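Local coordinates for protein transcriptional regulator, LacI family (Arthrobacter sp., PDB 4RKQ) that probably regulates transcription as a LacI-family factor, its periplasmic-binding-protein-like core sensing a small effector, likely a sugar, at residues A171-E176 with A197-M202; I131-A136 with T149-A154; A21-T26 with D51-G56; P145-V150 with W166-A171. All coordinates share one frame; numbering follows the deposited sequence.

Interaction 1 of 4, residues A171-E176 with A197-M202. With EDO (1,2-ethanediol), chain F.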
loop_
_atom_site.group_PDB
_atom_site.type_symbol
_atom_site.label_atom_id
_atom_site.label_comp_id
_atom_site.label_asym_id
_atom_site.label_seq_id
_atom_site.Cartn_x
_atom_site.Cartn_y
_atom_site.Cartn_z
ATOM N N ALA A 171 -21.115 3.593 2.753
ATOM C CA ALA A 171 -20.147 4.657 2.936
ATOM C C ALA A 171 -19.167 4.629 1.752
ATOM O O ALA A 171 -19.022 3.602 1.054
ATOM C CB ALA A 171 -19.401 4.463 4.261
ATOM N N GLU A 172 -18.471 5.741 1.566
ATOM C CA GLU A 172 -17.393 5.844 0.582
ATOM C C GLU A 172 -16.292 4.891 0.983
ATOM O O GLU A 172 -16.100 4.637 2.169
ATOM C CB GLU A 172 -16.847 7.291 0.560
ATOM C CG GLU A 172 -16.157 7.730 -0.718
ATOM C CD GLU A 172 -15.254 8.932 -0.489
ATOM O OE1 GLU A 172 -15.537 9.725 0.434
ATOM O OE2 GLU A 172 -14.251 9.088 -1.220
ATOM N N GLU A 173 -15.541 4.384 0.011
ATOM C CA GLU A 173 -14.630 3.269 0.260
ATOM C C GLU A 173 -13.288 3.816 0.827
ATOM O O GLU A 173 -12.286 3.779 0.150
ATOM C CB GLU A 173 -14.400 2.524 -1.076
ATOM C CG GLU A 173 -13.607 1.212 -1.016
ATOM C CD GLU A 173 -13.359 0.579 -2.381
ATOM O OE1 GLU A 173 -14.063 0.891 -3.356
ATOM O OE2 GLU A 173 -12.477 -0.269 -2.499
ATOM N N THR A 174 -13.295 4.393 2.021
ATOM C CA THR A 174 -12.065 4.747 2.736
ATOM C C THR A 174 -12.239 4.275 4.169
ATOM O O THR A 174 -13.369 4.046 4.608
ATOM C CB THR A 174 -11.782 6.249 2.705
ATOM O OG1 THR A 174 -12.800 6.930 3.430
ATOM C CG2 THR A 174 -11.729 6.792 1.247
ATOM N N ALA A 175 -11.129 4.093 4.885
ATOM C CA ALA A 175 -11.183 3.720 6.305
ATOM C C ALA A 175 -11.915 4.779 7.108
ATOM O O ALA A 175 -12.716 4.449 7.964
ATOM C CB ALA A 175 -9.784 3.485 6.853
ATOM N N GLU A 176 -11.682 6.038 6.799
ATOM C CA GLU A 176 -12.274 7.104 7.601
ATOM C C GLU A 176 -13.763 7.260 7.320
ATOM O O GLU A 176 -14.531 7.492 8.265
ATOM C CB GLU A 176 -11.540 8.439 7.407
ATOM C CG GLU A 176 -12.189 9.631 8.123
ATOM C CD GLU A 176 -12.320 9.471 9.649
ATOM O OE1 GLU A 176 -11.724 8.544 10.271
ATOM O OE2 GLU A 176 -13.038 10.284 10.257
ATOM N N ALA A 197 -17.753 -6.271 6.144
ATOM C CA ALA A 197 -17.389 -5.084 5.415
ATOM C C ALA A 197 -17.035 -5.439 3.991
ATOM O O ALA A 197 -16.485 -6.489 3.717
ATOM C CB ALA A 197 -16.228 -4.388 6.092
ATOM N N PHE A 198 -17.363 -4.516 3.105
ATOM C CA PHE A 198 -17.065 -4.603 1.686
ATOM C C PHE A 198 -15.622 -5.042 1.425
ATOM O O PHE A 198 -15.371 -5.869 0.571
ATOM C CB PHE A 198 -17.351 -3.219 1.048
ATOM C CG PHE A 198 -16.994 -3.147 -0.382
ATOM C CD1 PHE A 198 -17.874 -3.599 -1.352
ATOM C CD2 PHE A 198 -15.749 -2.657 -0.776
ATOM C CE1 PHE A 198 -17.521 -3.563 -2.701
ATOM C CE2 PHE A 198 -15.397 -2.619 -2.130
ATOM C CZ PHE A 198 -16.280 -3.068 -3.091
ATOM N N ASN A 199 -14.673 -4.445 2.141
ATOM C CA ASN A 199 -13.330 -4.894 2.079
ATOM C C ASN A 199 -12.577 -4.594 3.360
ATOM O O ASN A 199 -13.112 -3.925 4.277
ATOM C CB ASN A 199 -12.592 -4.271 0.853
ATOM C CG ASN A 199 -12.529 -2.755 0.893
ATOM O OD1 ASN A 199 -12.767 -2.123 1.915
ATOM N ND2 ASN A 199 -12.189 -2.166 -0.248
ATOM N N ASP A 200 -11.330 -5.058 3.393
ATOM C CA ASP A 200 -10.423 -4.853 4.557
ATOM C C ASP A 200 -10.139 -3.406 4.931
ATOM O O ASP A 200 -10.075 -3.087 6.108
ATOM C CB ASP A 200 -9.088 -5.562 4.364
ATOM C CG ASP A 200 -9.184 -7.098 4.426
ATOM O OD1 ASP A 200 -10.258 -7.610 4.754
ATOM O OD2 ASP A 200 -8.144 -7.771 4.146
ATOM N N LEU A 201 -9.937 -2.530 3.952
ATOM C CA LEU A 201 -9.709 -1.133 4.247
ATOM C C LEU A 201 -10.913 -0.542 5.006
ATOM O O LEU A 201 -10.749 0.143 6.033
ATOM C CB LEU A 201 -9.506 -0.364 2.950
ATOM C CG LEU A 201 -9.293 1.122 3.130
ATOM C CD1 LEU A 201 -8.072 1.362 3.971
ATOM C CD2 LEU A 201 -9.216 1.843 1.779
ATOM N N MET A 202 -12.122 -0.825 4.513
ATOM C CA MET A 202 -13.333 -0.370 5.221
ATOM C C MET A 202 -13.421 -1.061 6.594
ATOM O O MET A 202 -13.768 -0.442 7.576
ATOM C CB MET A 202 -14.594 -0.568 4.352
ATOM C CG MET A 202 -14.642 0.333 3.087
ATOM S SD MET A 202 -16.166 0.198 2.133
ATOM C CE MET A 202 -17.171 1.351 3.036
HETATM C C1 EDO F . -10.991 -3.782 -3.566
HETATM O O1 EDO F . -10.477 -3.703 -2.223
HETATM C C2 EDO F . -10.890 -5.189 -4.112
HETATM O O2 EDO F . -11.780 -5.976 -3.311
#
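Met-202 lays its thioether across the backbone of 171-174, with SD 3.9 Å from Glu-173 CA. Beyond the sulfur the chain bends (chi3 84°), which turns the Met-202 CE methyl in against the turn, 3.5 Å from Ala-171 O and also against Ala-171 CB. Glu-173 crosses Met-202 at about a right angle. Extended all along its length, it reaches the N-cap of helix 200-212, where Glu-173 OE2 comes within 3.0 Å of Asn-199 ND2, the carboxylate and amide planes lying 58° apart. The same oxygen, Glu-173 OE2, sits at the edge of the Phe-198 ring, 3.8 Å from CE2. Asn-199 has its amide oxygen engaged with its own helix: OD1 accepts a nearly straight bond (166°) from Met-202 N at 3.0 Å. This is an N-cap, and the other segment has one too, since Thr-174 OG1 accepts from Ala-177 N. Two helices, 175-188 and 200-212, therefore begin side by side beyond the C-terminal ends of strands 166-171 and 194-197, the end of a Rossmann-like sheet at which this superfamily usually binds its ligands. In keeping with that, Asn-199 ND2 donates to O1 of an ethanediol at 3.0 Å, which is also bound by Asp-227 and, from the other half of the molecule, by Asn-27. The diol probably came from the crystallisation liquor. Farther along, Ala-175 CB rests 3.6 Å from Leu-201 O and 4.0 Å from Leu-201 CD1, while Leu-234 of the second subunit packs on Ala-175 as well.

Interaction 2 of 4, residues I131-A136 with T149-A154. With EDO (1,2-ethanediol), chain F.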
loop_
_atom_site.group_PDB
_atom_site.type_symbol
_atom_site.label_atom_id
_atom_site.label_comp_id
_atom_site.label_asym_id
_atom_site.label_seq_id
_atom_site.Cartn_x
_atom_site.Cartn_y
_atom_site.Cartn_z
ATOM N N ILE A 131 -26.877 -8.458 12.614
ATOM C CA ILE A 131 -25.772 -8.358 11.638
ATOM C C ILE A 131 -25.862 -7.084 10.812
ATOM O O ILE A 131 -26.960 -6.616 10.521
ATOM C CB ILE A 131 -25.775 -9.596 10.731
ATOM C CG1 ILE A 131 -25.432 -10.798 11.598
ATOM C CG2 ILE A 131 -24.749 -9.461 9.605
ATOM C CD1 ILE A 131 -25.504 -12.143 10.918
ATOM N N ALA A 132 -24.725 -6.507 10.415
ATOM C CA ALA A 132 -24.758 -5.346 9.513
ATOM C C ALA A 132 -23.757 -5.571 8.405
ATOM O O ALA A 132 -22.752 -6.231 8.627
ATOM C CB ALA A 132 -24.465 -4.071 10.253
ATOM N N TYR A 133 -24.090 -5.117 7.197
ATOM C CA TYR A 133 -23.168 -5.206 6.045
ATOM C C TYR A 133 -22.866 -3.778 5.692
ATOM O O TYR A 133 -23.766 -2.987 5.548
ATOM C CB TYR A 133 -23.784 -5.908 4.826
ATOM C CG TYR A 133 -22.850 -5.856 3.631
ATOM C CD1 TYR A 133 -21.647 -6.536 3.633
ATOM C CD2 TYR A 133 -23.162 -5.076 2.524
ATOM C CE1 TYR A 133 -20.772 -6.456 2.546
ATOM C CE2 TYR A 133 -22.314 -5.004 1.436
ATOM C CZ TYR A 133 -21.131 -5.686 1.444
ATOM O OH TYR A 133 -20.308 -5.570 0.340
ATOM N N LEU A 134 -21.592 -3.461 5.576
ATOM C CA LEU A 134 -21.178 -2.133 5.227
ATOM C C LEU A 134 -20.716 -2.170 3.771
ATOM O O LEU A 134 -19.738 -2.796 3.437
ATOM C CB LEU A 134 -20.059 -1.685 6.167
ATOM C CG LEU A 134 -19.303 -0.446 5.683
ATOM C CD1 LEU A 134 -20.222 0.756 5.557
ATOM C CD2 LEU A 134 -18.161 -0.204 6.635
ATOM N N GLU A 135 -21.407 -1.414 2.938
ATOM C CA GLU A 135 -21.263 -1.456 1.494
ATOM C C GLU A 135 -20.409 -0.265 1.076
ATOM O O GLU A 135 -20.509 0.787 1.660
ATOM C CB GLU A 135 -22.685 -1.304 0.906
ATOM C CG GLU A 135 -22.818 -1.128 -0.587
ATOM C CD GLU A 135 -22.483 -2.396 -1.319
ATOM O OE1 GLU A 135 -21.321 -2.822 -1.205
ATOM O OE2 GLU A 135 -23.368 -2.962 -2.000
ATOM N N ALA A 136 -19.641 -0.398 0.005
ATOM C CA ALA A 136 -18.928 0.758 -0.556
ATOM C C ALA A 136 -19.886 1.442 -1.561
ATOM O O ALA A 136 -20.400 0.783 -2.482
ATOM C CB ALA A 136 -17.689 0.280 -1.261
ATOM N N THR A 149 -23.249 -3.096 -5.025
ATOM C CA THR A 149 -22.156 -3.859 -5.615
ATOM C C THR A 149 -22.527 -5.312 -5.802
ATOM O O THR A 149 -23.410 -5.827 -5.177
ATOM C CB THR A 149 -20.859 -3.760 -4.800
ATOM O OG1 THR A 149 -21.019 -4.368 -3.509
ATOM C CG2 THR A 149 -20.461 -2.318 -4.652
ATOM N N VAL A 150 -21.814 -6.000 -6.674
ATOM C CA VAL A 150 -22.077 -7.406 -6.871
ATOM C C VAL A 150 -21.878 -8.182 -5.581
ATOM O O VAL A 150 -22.668 -9.055 -5.229
ATOM C CB VAL A 150 -21.145 -7.968 -7.961
ATOM C CG1 VAL A 150 -21.280 -9.478 -8.064
ATOM C CG2 VAL A 150 -21.457 -7.266 -9.293
ATOM N N ARG A 151 -20.809 -7.865 -4.863
ATOM C CA ARG A 151 -20.490 -8.636 -3.672
ATOM C C ARG A 151 -21.520 -8.329 -2.621
ATOM O O ARG A 151 -21.966 -9.239 -1.937
ATOM C CB ARG A 151 -19.051 -8.400 -3.177
ATOM C CG ARG A 151 -18.754 -7.036 -2.581
ATOM C CD ARG A 151 -17.276 -6.944 -2.190
ATOM N NE ARG A 151 -16.427 -6.814 -3.371
ATOM C CZ ARG A 151 -15.138 -6.482 -3.345
ATOM N NH1 ARG A 151 -14.514 -6.242 -2.187
ATOM N NH2 ARG A 151 -14.471 -6.379 -4.478
ATOM N N GLY A 152 -21.919 -7.061 -2.548
ATOM C CA GLY A 152 -22.921 -6.594 -1.588
ATOM C C GLY A 152 -24.281 -7.227 -1.835
ATOM O O GLY A 152 -24.952 -7.615 -0.888
ATOM N N LYS A 153 -24.698 -7.321 -3.098
ATOM C CA LYS A 153 -25.945 -8.039 -3.448
ATOM C C LYS A 153 -25.885 -9.487 -3.022
ATOM O O LYS A 153 -26.871 -10.028 -2.512
ATOM C CB LYS A 153 -26.266 -7.910 -4.958
ATOM C CG LYS A 153 -26.667 -6.502 -5.358
ATOM C CD LYS A 153 -26.845 -6.308 -6.868
ATOM C CE LYS A 153 -27.343 -4.896 -7.140
ATOM N NZ LYS A 153 -26.950 -4.354 -8.460
ATOM N N ALA A 154 -24.718 -10.112 -3.160
ATOM C CA ALA A 154 -24.563 -11.501 -2.785
ATOM C C ALA A 154 -24.744 -11.697 -1.283
ATOM O O ALA A 154 -25.382 -12.636 -0.867
ATOM C CB ALA A 154 -23.205 -12.033 -3.221
HETATM C C1 EDO F . -10.991 -3.782 -3.566
HETATM O O1 EDO F . -10.477 -3.703 -2.223
HETATM C C2 EDO F . -10.890 -5.189 -4.112
HETATM O O2 EDO F . -11.780 -5.976 -3.311
#
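Glu-135 meets the start of the helix at Thr-149 with both carboxylate oxygens. The bend in its chain (chi2 71°) swings the carboxylate over to the helix, where Thr-149 OG1 donates to Glu-135 OE1 at 2.8 Å on the syn side. Thr-149 N gives Glu-135 OE2 a straight bond of 3.0 Å (175°) from well above the carboxylate plane. Thr-149 OG1 in turn N-caps the helix, accepting from Gly-152 N at 3.0 Å, so one hydroxyl ties glutamate and helix together. Backbone N-H groups at a helix start probably favour the ionised carboxylate here. The packing is tight around Gly-152: with no side chain there, the Tyr-133 ring and the Glu-135 carboxylate come right up to the helix backbone, Gly-152 CA lying 3.4 Å from Tyr-133 OH and 3.7 Å from Glu-135 OE2. Tyr-133 OH adds a weak bond to Glu-135 OE1.

Arg-151 makes the looser side. Its aliphatic part touches the strand, Arg-151 CG standing 3.6 Å from Tyr-133 OH; the guanidinium runs on to an ethanediol, with NH1 and NH2 both donating to O2, and NH1 also bonds Phe-198 O. The strand and helix run antiparallel (160°), as in a beta-alpha-beta crossover: helix 150-161 carries the chain from strand 131-136 to its parallel neighbour 166-171, with Tyr-112 of helix 112-125 packing on the helix and Met-202 of helix 200-212 on Leu-134 and Ala-136 of the strand.

Interaction 3 of 4, residues A21-T26 with D51-G56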
loop_
_atom_site.group_PDB
_atom_site.type_symbol
_atom_site.label_atom_id
_atom_site.label_comp_id
_atom_site.label_asym_id
_atom_site.label_seq_id
_atom_site.Cartn_x
_atom_site.Cartn_y
_atom_site.Cartn_z
ATOM N N ALA A 21 -2.918 -1.646 -15.062
ATOM C CA ALA A 21 -3.768 -0.476 -14.790
ATOM C C ALA A 21 -4.496 -0.656 -13.413
ATOM O O ALA A 21 -5.202 -1.652 -13.180
ATOM C CB ALA A 21 -4.765 -0.293 -15.920
ATOM N N ILE A 22 -4.277 0.262 -12.492
ATOM C CA ILE A 22 -4.966 0.200 -11.211
ATOM C C ILE A 22 -5.618 1.554 -10.907
ATOM O O ILE A 22 -5.041 2.562 -11.246
ATOM C CB ILE A 22 -4.061 -0.215 -10.058
ATOM C CG1 ILE A 22 -2.810 0.589 -10.102
ATOM C CG2 ILE A 22 -3.706 -1.715 -10.192
ATOM C CD1 ILE A 22 -2.059 0.573 -8.805
ATOM N N PRO A 23 -6.803 1.529 -10.288
ATOM C CA PRO A 23 -7.546 2.761 -10.072
ATOM C C PRO A 23 -6.994 3.652 -8.981
ATOM O O PRO A 23 -7.340 4.785 -8.948
ATOM C CB PRO A 23 -8.941 2.283 -9.675
ATOM C CG PRO A 23 -8.773 0.911 -9.209
ATOM C CD PRO A 23 -7.584 0.344 -9.913
ATOM N N ASP A 24 -6.213 3.116 -8.050
ATOM C CA ASP A 24 -5.546 3.942 -7.043
ATOM C C ASP A 24 -4.470 3.125 -6.412
ATOM O O ASP A 24 -4.383 1.930 -6.650
ATOM C CB ASP A 24 -6.523 4.436 -5.955
ATOM C CG ASP A 24 -7.178 3.303 -5.177
ATOM O OD1 ASP A 24 -6.485 2.551 -4.442
ATOM O OD2 ASP A 24 -8.403 3.153 -5.316
ATOM N N LEU A 25 -3.628 3.795 -5.634
ATOM C CA LEU A 25 -2.583 3.161 -4.819
ATOM C C LEU A 25 -2.817 3.421 -3.320
ATOM O O LEU A 25 -2.002 3.100 -2.487
ATOM C CB LEU A 25 -1.230 3.726 -5.213
ATOM C CG LEU A 25 -0.630 3.231 -6.546
ATOM C CD1 LEU A 25 0.496 4.132 -7.008
ATOM C CD2 LEU A 25 -0.146 1.814 -6.379
ATOM N N THR A 26 -3.979 3.952 -3.000
ATOM C CA THR A 26 -4.336 4.280 -1.623
ATOM C C THR A 26 -5.180 3.229 -0.922
ATOM O O THR A 26 -5.268 3.247 0.301
ATOM C CB THR A 26 -5.084 5.652 -1.565
ATOM O OG1 THR A 26 -6.268 5.594 -2.367
ATOM C CG2 THR A 26 -4.170 6.777 -2.083
ATOM N N ASP A 51 0.258 2.031 -14.377
ATOM C CA ASP A 51 -0.425 3.339 -14.476
ATOM C C ASP A 51 -1.511 3.370 -13.367
ATOM O O ASP A 51 -2.508 2.604 -13.442
ATOM C CB ASP A 51 -1.076 3.481 -15.828
ATOM C CG ASP A 51 -1.736 4.860 -16.050
ATOM O OD1 ASP A 51 -2.047 5.590 -15.084
ATOM O OD2 ASP A 51 -1.970 5.188 -17.227
ATOM N N ASP A 52 -1.287 4.238 -12.369
ATOM C CA ASP A 52 -2.236 4.518 -11.303
ATOM C C ASP A 52 -3.101 5.634 -11.875
ATOM O O ASP A 52 -2.617 6.792 -11.994
ATOM C CB ASP A 52 -1.527 4.987 -10.039
ATOM C CG ASP A 52 -2.451 5.655 -9.037
ATOM O OD1 ASP A 52 -3.693 5.575 -9.167
ATOM O OD2 ASP A 52 -1.909 6.329 -8.134
ATOM N N TYR A 53 -4.320 5.285 -12.263
ATOM C CA TYR A 53 -5.188 6.247 -12.963
ATOM C C TYR A 53 -6.189 6.982 -12.060
ATOM O O TYR A 53 -7.082 7.659 -12.545
ATOM C CB TYR A 53 -5.890 5.627 -14.180
ATOM C CG TYR A 53 -6.888 4.563 -13.892
ATOM C CD1 TYR A 53 -8.196 4.866 -13.615
ATOM C CD2 TYR A 53 -6.517 3.187 -13.955
ATOM C CE1 TYR A 53 -9.127 3.859 -13.372
ATOM C CE2 TYR A 53 -7.440 2.181 -13.713
ATOM C CZ TYR A 53 -8.721 2.527 -13.401
ATOM O OH TYR A 53 -9.653 1.565 -13.168
ATOM N N GLY A 54 -5.971 6.948 -10.768
ATOM C CA GLY A 54 -6.958 7.476 -9.795
ATOM C C GLY A 54 -6.686 8.949 -9.538
ATOM O O GLY A 54 -6.564 9.360 -8.378
ATOM N N HIS A 55 -6.436 9.687 -10.608
ATOM C CA HIS A 55 -6.080 11.121 -10.547
ATOM C C HIS A 55 -6.595 11.860 -11.742
ATOM O O HIS A 55 -6.718 11.307 -12.830
ATOM C CB HIS A 55 -4.561 11.291 -10.528
ATOM C CG HIS A 55 -3.903 10.473 -9.475
ATOM N ND1 HIS A 55 -3.776 10.898 -8.177
ATOM C CD2 HIS A 55 -3.418 9.211 -9.506
ATOM C CE1 HIS A 55 -3.178 9.958 -7.463
ATOM N NE2 HIS A 55 -2.976 8.915 -8.242
ATOM N N GLY A 56 -6.857 13.152 -11.569
ATOM C CA GLY A 56 -7.188 13.973 -12.708
ATOM C C GLY A 56 -8.453 13.603 -13.461
ATOM O O GLY A 56 -8.622 13.983 -14.610
HETATM O O HOH W 1 -3.437 6.607 -5.889
#
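Ile-22 pairs with Asp-51 and Tyr-53 through the backbone: Ile-22 N donates to Asp-51 O at 3.1 Å, and Ile-22 O accepts from Tyr-53 N at 3.0 Å. These are parallel-strand bonds, pairing Ala-21 with Asp-51 and Ile-22 with Asp-52, and past them the two chains diverge into loops.

Among polar side chains Asp-52 does most of the work. Asp-52 OD1 closes an Asx turn by accepting from Gly-54 N at 3.1 Å. Asp-52 OD2 takes His-55 NE2 at 2.8 Å; the oxygen lies in the imidazole plane, whereas the nitrogen stands well above the carboxylate plane (49°). A water donates to Asp-52 OD2 and accepts from Leu-25 N at 2.8 Å, linking the Leu-25 loop to the end of strand 47-52. The strands involved, 17-22 and 47-52, are joined through helix 29-43 as a beta-alpha-beta unit of the Rossmann-like N-terminal half, with 47-52 at the rim of the sheet. The dimer partner meets the loops here: His-55 ND1 bonds Glu-39 of the second subunit, and Pro-31 of that subunit packs on Leu-25.

The apolar part is built on Tyr-53. With CG between its backbone N and carbonyl carbon (chi1 66°), the ring folds back over Pro-23, whose CA makes a CH-pi contact 3.7 Å from the ring centroid and 16° off its normal. Tyr-53 OH is hydrogen-bonded to Tyr-77 O, which helps hold the ring in place. Away from the ring, Leu-25 CD1 lies 3.4 Å from Asp-52 OD2, its methyl covering one flank of that carboxylate.

Interaction 4 of 4, residues P145-V150 with W166-A171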
loop_
_atom_site.group_PDB
_atom_site.type_symbol
_atom_site.label_atom_id
_atom_site.label_comp_id
_atom_site.label_asym_id
_atom_site.label_seq_id
_atom_site.Cartn_x
_atom_site.Cartn_y
_atom_site.Cartn_z
ATOM N N PRO A 145 -30.640 3.117 2.202
ATOM C CA PRO A 145 -29.592 2.321 1.534
ATOM C C PRO A 145 -30.136 1.048 0.854
ATOM O O PRO A 145 -30.963 0.364 1.441
ATOM C CB PRO A 145 -28.656 1.940 2.697
ATOM C CG PRO A 145 -28.840 3.006 3.722
ATOM C CD PRO A 145 -30.257 3.503 3.579
ATOM N N VAL A 146 -29.679 0.753 -0.367
ATOM C CA VAL A 146 -29.956 -0.526 -1.076
ATOM C C VAL A 146 -28.594 -1.080 -1.580
ATOM O O VAL A 146 -27.683 -0.284 -1.848
ATOM C CB VAL A 146 -30.951 -0.302 -2.246
ATOM C CG1 VAL A 146 -30.278 0.440 -3.407
ATOM C CG2 VAL A 146 -31.570 -1.613 -2.713
ATOM N N PRO A 147 -28.426 -2.427 -1.668
ATOM C CA PRO A 147 -27.080 -2.906 -2.032
ATOM C C PRO A 147 -26.783 -2.638 -3.496
ATOM O O PRO A 147 -27.588 -3.025 -4.344
ATOM C CB PRO A 147 -27.134 -4.425 -1.778
ATOM C CG PRO A 147 -28.441 -4.696 -1.131
ATOM C CD PRO A 147 -29.352 -3.541 -1.410
ATOM N N CYS A 148 -25.642 -1.996 -3.773
ATOM C CA CYS A 148 -25.250 -1.628 -5.144
ATOM C C CYS A 148 -24.115 -2.440 -5.798
ATOM O O CYS A 148 -24.034 -2.454 -7.012
ATOM C CB CYS A 148 -24.901 -0.151 -5.213
ATOM S SG CYS A 148 -23.892 0.484 -3.851
ATOM N N THR A 149 -23.249 -3.096 -5.025
ATOM C CA THR A 149 -22.156 -3.859 -5.615
ATOM C C THR A 149 -22.527 -5.312 -5.802
ATOM O O THR A 149 -23.410 -5.827 -5.177
ATOM C CB THR A 149 -20.859 -3.760 -4.800
ATOM O OG1 THR A 149 -21.019 -4.368 -3.509
ATOM C CG2 THR A 149 -20.461 -2.318 -4.652
ATOM N N VAL A 150 -21.814 -6.000 -6.674
ATOM C CA VAL A 150 -22.077 -7.406 -6.871
ATOM C C VAL A 150 -21.878 -8.182 -5.581
ATOM O O VAL A 150 -22.668 -9.055 -5.229
ATOM C CB VAL A 150 -21.145 -7.968 -7.961
ATOM C CG1 VAL A 150 -21.280 -9.478 -8.064
ATOM C CG2 VAL A 150 -21.457 -7.266 -9.293
ATOM N N TRP A 166 -31.110 -8.049 9.587
ATOM C CA TRP A 166 -29.799 -7.440 9.280
ATOM C C TRP A 166 -29.997 -6.027 8.797
ATOM O O TRP A 166 -31.081 -5.686 8.395
ATOM C CB TRP A 166 -29.042 -8.286 8.240
ATOM C CG TRP A 166 -29.647 -8.260 6.867
ATOM C CD1 TRP A 166 -30.719 -8.970 6.423
ATOM C CD2 TRP A 166 -29.191 -7.483 5.764
ATOM N NE1 TRP A 166 -30.974 -8.675 5.110
ATOM C CE2 TRP A 166 -30.042 -7.762 4.681
ATOM C CE3 TRP A 166 -28.141 -6.570 5.590
ATOM C CZ2 TRP A 166 -29.880 -7.170 3.434
ATOM C CZ3 TRP A 166 -27.985 -5.977 4.338
ATOM C CH2 TRP A 166 -28.855 -6.278 3.280
ATOM N N SER A 167 -28.947 -5.196 8.836
ATOM C CA SER A 167 -29.041 -3.838 8.346
ATOM C C SER A 167 -27.960 -3.557 7.318
ATOM O O SER A 167 -26.901 -4.132 7.386
ATOM C CB SER A 167 -28.848 -2.841 9.462
ATOM O OG SER A 167 -29.722 -3.107 10.516
ATOM N N LEU A 168 -28.240 -2.631 6.414
ATOM C CA LEU A 168 -27.281 -2.141 5.437
ATOM C C LEU A 168 -26.772 -0.744 5.786
ATOM O O LEU A 168 -27.551 0.172 6.034
ATOM C CB LEU A 168 -27.927 -2.092 4.066
ATOM C CG LEU A 168 -27.031 -1.631 2.908
ATOM C CD1 LEU A 168 -25.950 -2.662 2.619
ATOM C CD2 LEU A 168 -27.905 -1.405 1.663
ATOM N N ILE A 169 -25.447 -0.598 5.757
ATOM C CA ILE A 169 -24.757 0.693 5.893
ATOM C C ILE A 169 -23.996 0.889 4.592
ATOM O O ILE A 169 -23.500 -0.089 4.011
ATOM C CB ILE A 169 -23.722 0.673 7.032
ATOM C CG1 ILE A 169 -24.302 0.043 8.290
ATOM C CG2 ILE A 169 -23.199 2.086 7.330
ATOM C CD1 ILE A 169 -23.230 -0.331 9.274
ATOM N N VAL A 170 -23.976 2.125 4.124
ATOM C CA VAL A 170 -23.270 2.507 2.902
ATOM C C VAL A 170 -22.342 3.653 3.254
ATOM O O VAL A 170 -22.691 4.518 4.022
ATOM C CB VAL A 170 -24.244 2.933 1.798
ATOM C CG1 VAL A 170 -23.502 3.351 0.539
ATOM C CG2 VAL A 170 -25.181 1.783 1.463
ATOM N N ALA A 171 -21.115 3.593 2.753
ATOM C CA ALA A 171 -20.147 4.657 2.936
ATOM C C ALA A 171 -19.167 4.629 1.752
ATOM O O ALA A 171 -19.022 3.602 1.054
ATOM C CB ALA A 171 -19.401 4.463 4.261
#
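Pro-145 and Leu-168 bring the two backbones nearest, 6.4 Å between CA atoms, too far for sheet pairing, and the loop passes over strand 166-171 with no hydrogen bond between them. Leu-168 carries most of the contact. Its CG stands anti to the backbone N (chi1 -178°) and the Leu-168 CD2 branch rises into the bend of the loop, 3.3 Å from Val-146 C and 3.4 Å from Pro-145 C. The methyl therefore meets the flat peptide groups on both sides of Val-146 as much as it meets side chains. Two prolines flank it: Pro-145 CB lies 3.6 Å from Leu-168 CD2, and Pro-147 CD, on a ring that crosses the leucine obliquely, lies 4.0 Å from the same methyl. Pro-145 reaches one step further up the strand, where its CB touches Val-170 CG2 at 3.7 Å. Leu-168 and Val-170, two apart on the strand, point to the same side of the sheet, the side the loop covers; Ile-169 turns to the other, onto Ala-181 and Phe-185 of helix 175-188. Below the loop Leu-168 also packs on Tyr-133 and Glu-135 of the neighbouring strand, and Pro-147 on Ala-156 of helix 150-161. The loop thus lids the outermost strand of the sheet just before the chain enters that helix. Strand 166-171 offers it apolar contact and no hydrogen bond; the Thr-149 end is fixed by bonds to Glu-135, and the poor order of Pro-145 at the other, exposed end is consistent with this.

Interaction 3 is the most buried of the four and lies in the other half of the molecule, its centre about 24 Å from that of interaction 2, though its nearest atoms come within about 4 Å of interaction 1 without touching it; strand pairing and a carboxylate network dominate it. Interactions 1, 2 and 4 cluster in one half. Interactions 2 and 4 share Thr-149 and Val-150, with centres only about 5 Å apart, and both belong to the unit 131-171, yet interaction 2 is polar at a helix start while interaction 4 is an apolar surface cover. Interaction 1 takes over at Ala-171, mixes capping with thioether packing, and joins interaction 2 at the same ethanediol in the cleft.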